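Local atomic coordinates of protein YPL144W (Saccharomyces cerevisiae, PDB entry 2Z5B), a protein that works with IRC25 as a heterodimeric chaperone that binds proteasome precursors and facilitates formation of the alpha ring during 20S proteasome assembly. Residues 21-25 with 133-137; 56-60 with 120-124; 62-68 with 82-88. One frame throughout, in Å; residues are numbered along the deposited sequence.

Contact 1 (21-25 with 133-137)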
ATOM      1  N   GLN A  21       7.078  21.517 -17.266  1.00 43.08           N
ATOM      2  CA  GLN A  21       7.271  20.372 -16.363  1.00 42.42           C
ATOM      3  C   GLN A  21       5.966  20.063 -15.656  1.00 41.36           C
ATOM      4  O   GLN A  21       5.279  20.981 -15.202  1.00 41.51           O
ATOM      5  CB  GLN A  21       8.336  20.659 -15.309  1.00 42.84           C
ATOM      6  CG  GLN A  21       9.768  20.564 -15.812  1.00 45.21           C
ATOM      7  CD  GLN A  21      10.666  21.521 -15.083  1.00 47.21           C
ATOM      8  OE1 GLN A  21      10.206  22.547 -14.578  1.00 49.05           O
ATOM      9  NE2 GLN A  21      11.956  21.203 -15.019  1.00 50.07           N
ATOM     10  N   PRO A  22       5.639  18.769 -15.532  1.00 40.09           N
ATOM     11  CA  PRO A  22       4.350  18.379 -14.999  1.00 39.06           C
ATOM     12  C   PRO A  22       4.258  18.646 -13.502  1.00 37.51           C
ATOM     13  O   PRO A  22       5.251  18.549 -12.777  1.00 37.21           O
ATOM     14  CB  PRO A  22       4.302  16.883 -15.287  1.00 39.27           C
ATOM     15  CG  PRO A  22       5.724  16.461 -15.233  1.00 40.08           C
ATOM     16  CD  PRO A  22       6.466  17.594 -15.866  1.00 40.50           C
ATOM     17  N   THR A  23       3.065  19.015 -13.071  1.00 35.55           N
ATOM     18  CA  THR A  23       2.740  19.146 -11.678  1.00 34.30           C
ATOM     19  C   THR A  23       2.561  17.741 -11.109  1.00 32.55           C
ATOM     20  O   THR A  23       1.994  16.878 -11.767  1.00 31.58           O
ATOM     21  CB  THR A  23       1.436  19.915 -11.537  1.00 34.64           C
ATOM     22  OG1 THR A  23       1.589  21.191 -12.159  1.00 37.42           O
ATOM     23  CG2 THR A  23       1.091  20.102 -10.076  1.00 34.72           C
ATOM     24  N   LEU A  24       3.073  17.505  -9.907  1.00 31.06           N
ATOM     25  CA  LEU A  24       2.995  16.151  -9.336  1.00 30.33           C
ATOM     26  C   LEU A  24       2.048  16.127  -8.153  1.00 29.89           C
ATOM     27  O   LEU A  24       1.928  17.108  -7.420  1.00 30.65           O
ATOM     28  CB  LEU A  24       4.389  15.650  -8.906  1.00 30.13           C
ATOM     29  CG  LEU A  24       5.507  15.716  -9.952  1.00 30.59           C
ATOM     30  CD1 LEU A  24       6.856  15.574  -9.308  1.00 30.59           C
ATOM     31  CD2 LEU A  24       5.305  14.685 -11.049  1.00 31.73           C
ATOM     32  N   ASP A  25       1.387  14.990  -7.993  1.00 29.69           N
ATOM     33  CA  ASP A  25       0.459  14.712  -6.910  1.00 29.49           C
ATOM     34  C   ASP A  25       1.077  13.624  -6.027  1.00 28.91           C
ATOM     35  O   ASP A  25       1.460  12.574  -6.528  1.00 27.22           O
ATOM     36  CB  ASP A  25      -0.829  14.192  -7.534  1.00 30.42           C
ATOM     37  CG  ASP A  25      -2.004  14.247  -6.589  1.00 33.89           C
ATOM     38  OD1 ASP A  25      -1.927  14.979  -5.591  1.00 36.73           O
ATOM     39  OD2 ASP A  25      -3.005  13.553  -6.861  1.00 38.31           O
ATOM     40  N   ASN A 133      11.152  13.980 -17.906  1.00 38.05           N
ATOM     41  CA  ASN A 133      11.195  14.698 -16.638  1.00 37.27           C
ATOM     42  C   ASN A 133      11.778  13.816 -15.521  1.00 36.45           C
ATOM     43  O   ASN A 133      11.673  14.132 -14.329  1.00 36.92           O
ATOM     44  CB  ASN A 133       9.789  15.230 -16.290  1.00 37.42           C
ATOM     45  CG  ASN A 133       9.230  16.180 -17.369  1.00 38.49           C
ATOM     46  OD1 ASN A 133       8.392  15.794 -18.204  1.00 37.08           O
ATOM     47  ND2 ASN A 133       9.686  17.423 -17.341  1.00 36.86           N
ATOM     48  N   HIS A 134      12.421  12.723 -15.924  1.00 35.10           N
ATOM     49  CA  HIS A 134      12.905  11.703 -14.987  1.00 34.17           C
ATOM     50  C   HIS A 134      13.654  12.287 -13.782  1.00 33.61           C
ATOM     51  O   HIS A 134      13.243  12.067 -12.640  1.00 32.92           O
ATOM     52  CB  HIS A 134      13.732  10.626 -15.719  1.00 33.54           C
ATOM     53  CG  HIS A 134      13.798   9.320 -14.987  1.00 33.56           C
ATOM     54  ND1 HIS A 134      12.910   8.291 -15.212  1.00 30.43           N
ATOM     55  CD2 HIS A 134      14.643   8.881 -14.026  1.00 32.02           C
ATOM     56  CE1 HIS A 134      13.204   7.278 -14.419  1.00 32.05           C
ATOM     57  NE2 HIS A 134      14.249   7.610 -13.690  1.00 31.01           N
ATOM     58  N   LEU A 135      14.727  13.039 -14.034  1.00 33.23           N
ATOM     59  CA  LEU A 135      15.564  13.611 -12.964  1.00 33.80           C
ATOM     60  C   LEU A 135      14.809  14.643 -12.117  1.00 33.22           C
ATOM     61  O   LEU A 135      14.961  14.681 -10.899  1.00 33.37           O
ATOM     62  CB  LEU A 135      16.846  14.253 -13.547  1.00 34.12           C
ATOM     63  CG  LEU A 135      17.787  14.987 -12.581  1.00 34.69           C
ATOM     64  CD1 LEU A 135      18.666  14.015 -11.811  1.00 37.14           C
ATOM     65  CD2 LEU A 135      18.696  16.025 -13.303  1.00 35.46           C
ATOM     66  N   TYR A 136      14.034  15.499 -12.774  1.00 32.94           N
ATOM     67  CA  TYR A 136      13.186  16.474 -12.081  1.00 32.94           C
ATOM     68  C   TYR A 136      12.263  15.789 -11.075  1.00 32.33           C
ATOM     69  O   TYR A 136      12.141  16.237  -9.940  1.00 31.94           O
ATOM     70  CB  TYR A 136      12.337  17.240 -13.088  1.00 33.93           C
ATOM     71  CG  TYR A 136      11.343  18.183 -12.466  1.00 35.80           C
ATOM     72  CD1 TYR A 136      11.744  19.437 -11.997  1.00 36.93           C
ATOM     73  CD2 TYR A 136      10.002  17.837 -12.360  1.00 36.74           C
ATOM     74  CE1 TYR A 136      10.832  20.320 -11.429  1.00 37.25           C
ATOM     75  CE2 TYR A 136       9.089  18.703 -11.790  1.00 36.51           C
ATOM     76  CZ  TYR A 136       9.509  19.948 -11.336  1.00 36.36           C
ATOM     77  OH  TYR A 136       8.602  20.811 -10.775  1.00 36.15           O
ATOM     78  N   ILE A 137      11.597  14.716 -11.501  1.00 31.93           N
ATOM     79  CA  ILE A 137      10.604  14.070 -10.639  1.00 31.43           C
ATOM     80  C   ILE A 137      11.295  13.502  -9.393  1.00 31.60           C
ATOM     81  O   ILE A 137      10.846  13.712  -8.267  1.00 31.34           O
ATOM     82  CB  ILE A 137       9.796  12.983 -11.385  1.00 31.25           C
ATOM     83  CG1 ILE A 137       8.915  13.604 -12.479  1.00 31.04           C
ATOM     84  CG2 ILE A 137       8.927  12.189 -10.411  1.00 32.08           C
ATOM     85  CD1 ILE A 137       8.359  12.608 -13.483  1.00 30.47           C
TER
HETATM   86  O   HOH W   1       6.214  19.515 -10.549  1.00 37.31           O
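Pro-22 and Tyr-136 are joined through one water. It is hydrogen-bonded to Pro-22 O at 2.6 Å and to Tyr-136 OH at 2.7 Å. The contact is helix-on-sheet packing of an alpha/beta fold: the loop leading into strand 24-31 meets the first turn of the C-terminal helix 134-149. The water lies at the edge of the tyrosine ring, in its plane. One face of that ring carries the side chain of Gln-21. Gln-21 CG sits 4.2 Å from the centroid of the Tyr-136 ring and only 3° off its normal, a CH-pi contact. Beyond it the chain bends at chi2, and this lays the amide over the rim of the ring, stacked with the planes 21° apart. Gln-21 NE2 comes within 3.5 Å of Tyr-136 CD1. The amide thus uses its flat side against the ring. Pro-22 takes a different partner for its ring: its CD presses on Asn-133 CG at 3.4 Å. Asn-133 holds the N-cap position of the helix. Its backbone O accepts from Ile-137 N and so begins the helical bonding. Deeper in, Leu-24 and Ile-137 are buried. Phe-47 of strand 41-47 touches both, and Met-99 and Met-103 of helix 94-111 touch Ile-137. Here the two branches of Leu-24 divide: CD2 lies 4.0 Å from Ile-137 CG1, while CD1 faces Ile-137 CG2 at 4.1 Å.

Contact 2 (56-60 with 120-124)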
ATOM      1  N   SER A  56      -9.647   7.068 -10.055  1.00 40.94           N
ATOM      2  CA  SER A  56      -9.536   7.307 -11.489  1.00 40.28           C
ATOM      3  C   SER A  56      -8.168   6.873 -12.061  1.00 39.25           C
ATOM      4  O   SER A  56      -8.106   6.201 -13.105  1.00 39.77           O
ATOM      5  CB  SER A  56      -9.858   8.772 -11.817  1.00 40.97           C
ATOM      6  OG  SER A  56      -9.435   9.643 -10.774  1.00 42.80           O
ATOM      7  N   SER A  57      -7.088   7.230 -11.369  1.00 37.21           N
ATOM      8  CA  SER A  57      -5.731   6.845 -11.782  1.00 35.58           C
ATOM      9  C   SER A  57      -5.461   5.368 -11.553  1.00 34.43           C
ATOM     10  O   SER A  57      -6.153   4.726 -10.775  1.00 33.64           O
ATOM     11  CB  SER A  57      -4.701   7.692 -11.044  1.00 35.52           C
ATOM     12  OG  SER A  57      -4.863   9.058 -11.394  1.00 35.78           O
ATOM     13  N   SER A  58      -4.462   4.829 -12.253  1.00 33.29           N
ATOM     14  CA  SER A  58      -4.096   3.427 -12.110  1.00 32.58           C
ATOM     15  C   SER A  58      -2.875   3.288 -11.228  1.00 31.15           C
ATOM     16  O   SER A  58      -1.979   4.123 -11.282  1.00 31.08           O
ATOM     17  CB  SER A  58      -3.768   2.808 -13.473  1.00 32.91           C
ATOM     18  OG  SER A  58      -4.893   2.818 -14.323  1.00 35.99           O
ATOM     19  N   LEU A  59      -2.834   2.225 -10.427  1.00 30.34           N
ATOM     20  CA  LEU A  59      -1.611   1.871  -9.710  1.00 29.60           C
ATOM     21  C   LEU A  59      -0.749   1.106 -10.716  1.00 29.35           C
ATOM     22  O   LEU A  59      -1.021  -0.053 -11.001  1.00 29.36           O
ATOM     23  CB  LEU A  59      -1.920   1.015  -8.477  1.00 29.45           C
ATOM     24  CG  LEU A  59      -0.783   0.827  -7.454  1.00 30.46           C
ATOM     25  CD1 LEU A  59      -1.244   0.148  -6.170  1.00 29.57           C
ATOM     26  CD2 LEU A  59       0.374   0.064  -8.033  1.00 32.20           C
ATOM     27  N   SER A  60       0.253   1.769 -11.285  1.00 28.14           N
ATOM     28  CA  SER A  60       0.979   1.186 -12.419  1.00 28.36           C
ATOM     29  C   SER A  60       2.096   0.275 -11.960  1.00 27.79           C
ATOM     30  O   SER A  60       2.354  -0.767 -12.572  1.00 28.22           O
ATOM     31  CB  SER A  60       1.523   2.282 -13.343  1.00 27.96           C
ATOM     32  OG  SER A  60       0.466   2.913 -14.029  1.00 30.17           O
ATOM     33  N   SER A 120       1.434   6.276  -9.765  1.00 24.33           N
ATOM     34  CA  SER A 120       0.022   6.448 -10.075  1.00 25.22           C
ATOM     35  C   SER A 120      -0.086   7.104 -11.447  1.00 25.94           C
ATOM     36  O   SER A 120       0.423   8.202 -11.643  1.00 26.46           O
ATOM     37  CB  SER A 120      -0.628   7.354  -9.006  1.00 25.59           C
ATOM     38  OG  SER A 120      -1.922   7.784  -9.422  1.00 27.55           O
ATOM     39  N   SER A 121      -0.775   6.440 -12.372  1.00 26.67           N
ATOM     40  CA  SER A 121      -0.895   6.906 -13.753  1.00 26.71           C
ATOM     41  C   SER A 121      -2.254   7.520 -14.032  1.00 26.74           C
ATOM     42  O   SER A 121      -3.267   6.843 -13.933  1.00 25.84           O
ATOM     43  CB  SER A 121      -0.675   5.743 -14.722  1.00 27.12           C
ATOM     44  OG  SER A 121       0.671   5.298 -14.660  1.00 26.19           O
ATOM     45  N   LEU A 122      -2.265   8.803 -14.382  1.00 27.26           N
ATOM     46  CA  LEU A 122      -3.477   9.431 -14.895  1.00 29.12           C
ATOM     47  C   LEU A 122      -4.056   8.621 -16.064  1.00 29.00           C
ATOM     48  O   LEU A 122      -3.310   8.023 -16.843  1.00 28.34           O
ATOM     49  CB  LEU A 122      -3.200  10.873 -15.351  1.00 29.23           C
ATOM     50  CG  LEU A 122      -2.939  11.939 -14.279  1.00 30.84           C
ATOM     51  CD1 LEU A 122      -2.685  13.320 -14.907  1.00 29.90           C
ATOM     52  CD2 LEU A 122      -4.085  12.026 -13.248  1.00 31.72           C
ATOM     53  N   PRO A 123      -5.389   8.604 -16.199  1.00 30.33           N
ATOM     54  CA  PRO A 123      -5.949   7.955 -17.377  1.00 31.16           C
ATOM     55  C   PRO A 123      -5.266   8.455 -18.654  1.00 31.86           C
ATOM     56  O   PRO A 123      -5.066   7.663 -19.574  1.00 32.62           O
ATOM     57  CB  PRO A 123      -7.412   8.395 -17.335  1.00 31.80           C
ATOM     58  CG  PRO A 123      -7.686   8.514 -15.866  1.00 31.42           C
ATOM     59  CD  PRO A 123      -6.444   9.131 -15.310  1.00 29.74           C
ATOM     60  N   SER A 124      -4.850   9.728 -18.662  1.00 32.25           N
ATOM     61  CA  SER A 124      -4.313  10.414 -19.852  1.00 33.55           C
ATOM     62  C   SER A 124      -2.798  10.319 -20.036  1.00 33.83           C
ATOM     63  O   SER A 124      -2.247  10.792 -21.040  1.00 34.13           O
ATOM     64  CB  SER A 124      -4.684  11.894 -19.789  1.00 33.38           C
ATOM     65  OG  SER A 124      -4.029  12.486 -18.683  1.00 35.55           O
TER
HETATM   66  O   HOH W   2      -2.014  10.289 -10.615  1.00 47.87           O
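Ser-58 and Ser-121 meet through the flat groups of their backbones. Ser-121 N lies in the carbonyl plane of Ser-58 and bonds to Ser-58 O at 2.8 Å. The return bond, from Ser-58 N to Ser-121 O at 2.9 Å, comes in tilted 24° from the carbonyl plane of Ser-121. Two carbons crowd the same acceptors: Ser-120 CA makes a CA-H...O contact to Ser-58 O, and Ser-57 CB stands 3.3 Å from Ser-121 O. The two N-H...O bonds make Ser-58 and Ser-121 an antiparallel hydrogen-bonded pair. It ties the start of strand 58-67 to the end of strand 115-121, inside a mixed sheet. Leu-59 and Ser-120 form the next, non-hydrogen-bonded pair and point to the other face. On the face of Ser-58 and Ser-121, the hydroxyl of Ser-60 is modelled 2.5 Å from Ser-121 OG, as a donor; this is too short to be taken at face value. With OG beside the backbone N (chi1 -67°), Ser-121 can approach Ser-60 while it also bonds to Glu-125. On the face of Ser-120, a water joins Ser-120 OG at 2.8 Å and Ser-57 OG at 3.2 Å. Leu-122 CD2 comes up alongside Ser-57 OG at 3.6 Å. The partner chain, YLR021W, also reaches this place: its Asn-36 OD1 accepts from Leu-59 N, and its Phe-34 packs on Ser-120.

Contact 3 (62-68 with 82-88)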
ATOM      1  N   TYR A  62       4.321  -0.873  -8.052  1.00 26.02           N
ATOM      2  CA  TYR A  62       4.527  -0.787  -6.592  1.00 25.58           C
ATOM      3  C   TYR A  62       5.898  -1.374  -6.367  1.00 26.25           C
ATOM      4  O   TYR A  62       6.108  -2.565  -6.649  1.00 26.14           O
ATOM      5  CB  TYR A  62       3.501  -1.650  -5.844  1.00 25.40           C
ATOM      6  CG  TYR A  62       3.375  -1.403  -4.346  1.00 25.49           C
ATOM      7  CD1 TYR A  62       3.621  -0.132  -3.784  1.00 24.03           C
ATOM      8  CD2 TYR A  62       2.957  -2.422  -3.494  1.00 23.62           C
ATOM      9  CE1 TYR A  62       3.471   0.080  -2.418  1.00 24.45           C
ATOM     10  CE2 TYR A  62       2.806  -2.207  -2.128  1.00 25.80           C
ATOM     11  CZ  TYR A  62       3.044  -0.952  -1.599  1.00 24.27           C
ATOM     12  OH  TYR A  62       2.909  -0.732  -0.235  1.00 26.85           O
ATOM     13  N   TYR A  63       6.833  -0.547  -5.911  1.00 26.18           N
ATOM     14  CA  TYR A  63       8.235  -0.949  -5.801  1.00 27.64           C
ATOM     15  C   TYR A  63       8.710  -0.848  -4.365  1.00 27.52           C
ATOM     16  O   TYR A  63       8.382   0.114  -3.696  1.00 27.88           O
ATOM     17  CB  TYR A  63       9.118  -0.051  -6.668  1.00 28.21           C
ATOM     18  CG  TYR A  63      10.275  -0.812  -7.283  1.00 29.89           C
ATOM     19  CD1 TYR A  63      11.463  -1.020  -6.579  1.00 31.54           C
ATOM     20  CD2 TYR A  63      10.173  -1.329  -8.562  1.00 28.82           C
ATOM     21  CE1 TYR A  63      12.519  -1.757  -7.157  1.00 31.58           C
ATOM     22  CE2 TYR A  63      11.218  -2.032  -9.147  1.00 31.57           C
ATOM     23  CZ  TYR A  63      12.379  -2.248  -8.438  1.00 32.02           C
ATOM     24  OH  TYR A  63      13.401  -2.958  -9.039  1.00 34.11           O
ATOM     25  N   TYR A  64       9.505  -1.824  -3.914  1.00 27.94           N
ATOM     26  CA  TYR A  64      10.045  -1.850  -2.563  1.00 28.19           C
ATOM     27  C   TYR A  64      11.571  -1.803  -2.560  1.00 29.08           C
ATOM     28  O   TYR A  64      12.196  -2.497  -3.360  1.00 28.11           O
ATOM     29  CB  TYR A  64       9.589  -3.146  -1.883  1.00 29.41           C
ATOM     30  CG  TYR A  64      10.118  -3.351  -0.480  1.00 29.43           C
ATOM     31  CD1 TYR A  64       9.707  -2.529   0.561  1.00 29.11           C
ATOM     32  CD2 TYR A  64      11.007  -4.398  -0.182  1.00 30.18           C
ATOM     33  CE1 TYR A  64      10.176  -2.706   1.854  1.00 30.05           C
ATOM     34  CE2 TYR A  64      11.485  -4.574   1.131  1.00 30.61           C
ATOM     35  CZ  TYR A  64      11.036  -3.733   2.135  1.00 30.72           C
ATOM     36  OH  TYR A  64      11.488  -3.868   3.431  1.00 31.78           O
ATOM     37  N   ALA A  65      12.163  -1.011  -1.652  1.00 29.21           N
ATOM     38  CA  ALA A  65      13.612  -1.061  -1.394  1.00 30.77           C
ATOM     39  C   ALA A  65      13.943  -0.922   0.087  1.00 31.85           C
ATOM     40  O   ALA A  65      13.175  -0.348   0.855  1.00 31.61           O
ATOM     41  CB  ALA A  65      14.353  -0.004  -2.193  1.00 29.92           C
ATOM     42  N   ILE A  66      15.102  -1.448   0.476  1.00 32.93           N
ATOM     43  CA  ILE A  66      15.545  -1.441   1.856  1.00 34.70           C
ATOM     44  C   ILE A  66      17.087  -1.537   1.856  1.00 36.94           C
ATOM     45  O   ILE A  66      17.657  -2.201   0.981  1.00 35.91           O
ATOM     46  CB  ILE A  66      14.854  -2.616   2.668  1.00 34.61           C
ATOM     47  CG1 ILE A  66      15.231  -2.582   4.162  1.00 35.39           C
ATOM     48  CG2 ILE A  66      15.136  -3.985   2.030  1.00 34.18           C
ATOM     49  CD1 ILE A  66      14.403  -3.510   5.052  1.00 35.22           C
ATOM     50  N   PRO A  67      17.762  -0.837   2.797  1.00 39.39           N
ATOM     51  CA  PRO A  67      19.211  -1.012   2.912  1.00 41.36           C
ATOM     52  C   PRO A  67      19.517  -2.469   3.246  1.00 43.44           C
ATOM     53  O   PRO A  67      18.848  -3.049   4.100  1.00 43.26           O
ATOM     54  CB  PRO A  67      19.589  -0.093   4.078  1.00 41.52           C
ATOM     55  CG  PRO A  67      18.444   0.900   4.188  1.00 40.36           C
ATOM     56  CD  PRO A  67      17.239   0.118   3.794  1.00 39.84           C
ATOM     57  N   LEU A  68      20.490  -3.063   2.554  1.00 46.64           N
ATOM     58  CA  LEU A  68      20.827  -4.478   2.773  1.00 49.18           C
ATOM     59  C   LEU A  68      21.567  -4.692   4.102  1.00 51.33           C
ATOM     60  O   LEU A  68      21.300  -5.662   4.805  1.00 52.14           O
ATOM     61  CB  LEU A  68      21.638  -5.042   1.591  1.00 49.12           C
ATOM     62  CG  LEU A  68      21.876  -6.545   1.292  1.00 48.28           C
ATOM     63  CD1 LEU A  68      22.476  -7.346   2.455  1.00 50.45           C
ATOM     64  CD2 LEU A  68      20.641  -7.268   0.768  1.00 49.53           C
ATOM     65  N   ASN A  82      24.714  -0.423   0.173  1.00 52.34           N
ATOM     66  CA  ASN A  82      23.884  -1.363  -0.575  1.00 51.00           C
ATOM     67  C   ASN A  82      22.407  -1.315  -0.166  1.00 49.66           C
ATOM     68  O   ASN A  82      22.053  -1.639   0.967  1.00 50.15           O
ATOM     69  CB  ASN A  82      24.411  -2.802  -0.490  1.00 51.39           C
ATOM     70  CG  ASN A  82      23.859  -3.691  -1.605  1.00 51.68           C
ATOM     71  OD1 ASN A  82      23.722  -3.253  -2.745  1.00 53.83           O
ATOM     72  ND2 ASN A  82      23.536  -4.935  -1.276  1.00 51.71           N
ATOM     73  N   VAL A  83      21.568  -0.879  -1.105  1.00 47.36           N
ATOM     74  CA  VAL A  83      20.116  -0.980  -0.995  1.00 44.39           C
ATOM     75  C   VAL A  83      19.649  -2.044  -1.995  1.00 42.78           C
ATOM     76  O   VAL A  83      20.074  -2.046  -3.150  1.00 43.16           O
ATOM     77  CB  VAL A  83      19.437   0.415  -1.237  1.00 44.62           C
ATOM     78  CG1 VAL A  83      18.003   0.286  -1.734  1.00 43.84           C
ATOM     79  CG2 VAL A  83      19.483   1.261   0.035  1.00 42.77           C
ATOM     80  N   VAL A  84      18.809  -2.969  -1.542  1.00 40.18           N
ATOM     81  CA  VAL A  84      18.225  -3.987  -2.416  1.00 38.69           C
ATOM     82  C   VAL A  84      16.760  -3.637  -2.693  1.00 37.89           C
ATOM     83  O   VAL A  84      16.062  -3.162  -1.812  1.00 37.10           O
ATOM     84  CB  VAL A  84      18.352  -5.414  -1.793  1.00 38.61           C
ATOM     85  CG1 VAL A  84      17.794  -5.458  -0.372  1.00 39.43           C
ATOM     86  CG2 VAL A  84      17.691  -6.470  -2.661  1.00 38.53           C
ATOM     87  N   GLY A  85      16.303  -3.872  -3.916  1.00 37.33           N
ATOM     88  CA  GLY A  85      14.942  -3.513  -4.273  1.00 36.44           C
ATOM     89  C   GLY A  85      14.307  -4.495  -5.221  1.00 36.04           C
ATOM     90  O   GLY A  85      15.001  -5.207  -5.959  1.00 36.55           O
ATOM     91  N   ILE A  86      12.982  -4.535  -5.194  1.00 34.87           N
ATOM     92  CA  ILE A  86      12.213  -5.400  -6.069  1.00 33.64           C
ATOM     93  C   ILE A  86      10.824  -4.820  -6.353  1.00 32.61           C
ATOM     94  O   ILE A  86      10.225  -4.179  -5.478  1.00 30.96           O
ATOM     95  CB  ILE A  86      12.117  -6.856  -5.484  1.00 34.45           C
ATOM     96  CG1 ILE A  86      11.940  -7.888  -6.605  1.00 36.47           C
ATOM     97  CG2 ILE A  86      11.024  -6.985  -4.403  1.00 34.63           C
ATOM     98  CD1 ILE A  86      12.623  -9.234  -6.326  1.00 39.91           C
ATOM     99  N   PRO A  87      10.311  -5.046  -7.581  1.00 31.73           N
ATOM    100  CA  PRO A  87       8.914  -4.730  -7.851  1.00 31.55           C
ATOM    101  C   PRO A  87       7.974  -5.633  -7.063  1.00 31.79           C
ATOM    102  O   PRO A  87       8.095  -6.868  -7.099  1.00 31.72           O
ATOM    103  CB  PRO A  87       8.760  -4.994  -9.358  1.00 31.02           C
ATOM    104  CG  PRO A  87       9.924  -5.816  -9.761  1.00 32.18           C
ATOM    105  CD  PRO A  87      11.017  -5.570  -8.771  1.00 31.82           C
ATOM    106  N   LEU A  88       7.055  -5.022  -6.327  1.00 31.36           N
ATOM    107  CA  LEU A  88       6.007  -5.786  -5.647  1.00 31.62           C
ATOM    108  C   LEU A  88       4.801  -5.963  -6.569  1.00 32.40           C
ATOM    109  O   LEU A  88       4.185  -7.022  -6.599  1.00 34.15           O
ATOM    110  CB  LEU A  88       5.621  -5.117  -4.327  1.00 30.88           C
ATOM    111  CG  LEU A  88       6.756  -4.977  -3.294  1.00 29.03           C
ATOM    112  CD1 LEU A  88       6.191  -4.503  -1.975  1.00 28.11           C
ATOM    113  CD2 LEU A  88       7.516  -6.282  -3.083  1.00 29.97           C
TER
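A chi1 of -145°, away from the usual staggered values, and a chi2 of -84° lay the Tyr-63 ring flat over the backbone joining Ile-86 to Pro-87. Ile-86 C sits 3.5 Å above the ring plane, over its centre. Pro-87 N is nearer the rim, and Pro-87 CD lies 3.5 Å from Tyr-63 OH. An alanine in place of Tyr-63 would remove the ring and is likely to leave the Ile-86 to Pro-87 peptide without cover on that side. At this end Leu-88 is wedged against two more tyrosines: its CB meets Tyr-62 CD2 at 3.9 Å and its CG meets Tyr-64 CB at 3.7 Å. The strands form an antiparallel beta hairpin. Tyr-64 with Ile-86, and Ile-66 with Val-84, are its hydrogen-bonded pairs. Leu-68 N donates to Asn-82 O at 2.6 Å at one end, and Leu-88 N donates to Tyr-62 O at the other. Beside Asn-82, Val-84 CG1 touches Leu-68 CD2 at 3.6 Å. Tyr-62 OH bonds to Ser-144 of the partner chain, YLR021W. Within this chain, strand 83-87 is outermost. Strand 115-121 flanks strand 62-67 on its other edge, while helix 94-111 packs on the face of Tyr-63 and Val-83, through Arg-101 and Ser-108.

All three contacts reach one mixed sheet. Contacts 2 and 3 share strand 58-67: contact 2 pairs its start with strand 115-121, and contact 3 pairs its later part with strand 83-87. Contact 1 instead sets the C-terminal helix against the approach to strand 24-31, and its centre lies about 22 Å from that of contact 3. Contact 2 is a surface contact. Contacts 1 and 3 are partly buried. Chemistry follows place. Contact 1 relies on side-chain packing and a bridging water, contact 2 on backbone pairing and serine hydroxyls, and contact 3 on backbone pairing with tyrosines and aliphatic side chains on both faces. The partner chain reaches five residues of contact 2, three of contact 3 and one of contact 1.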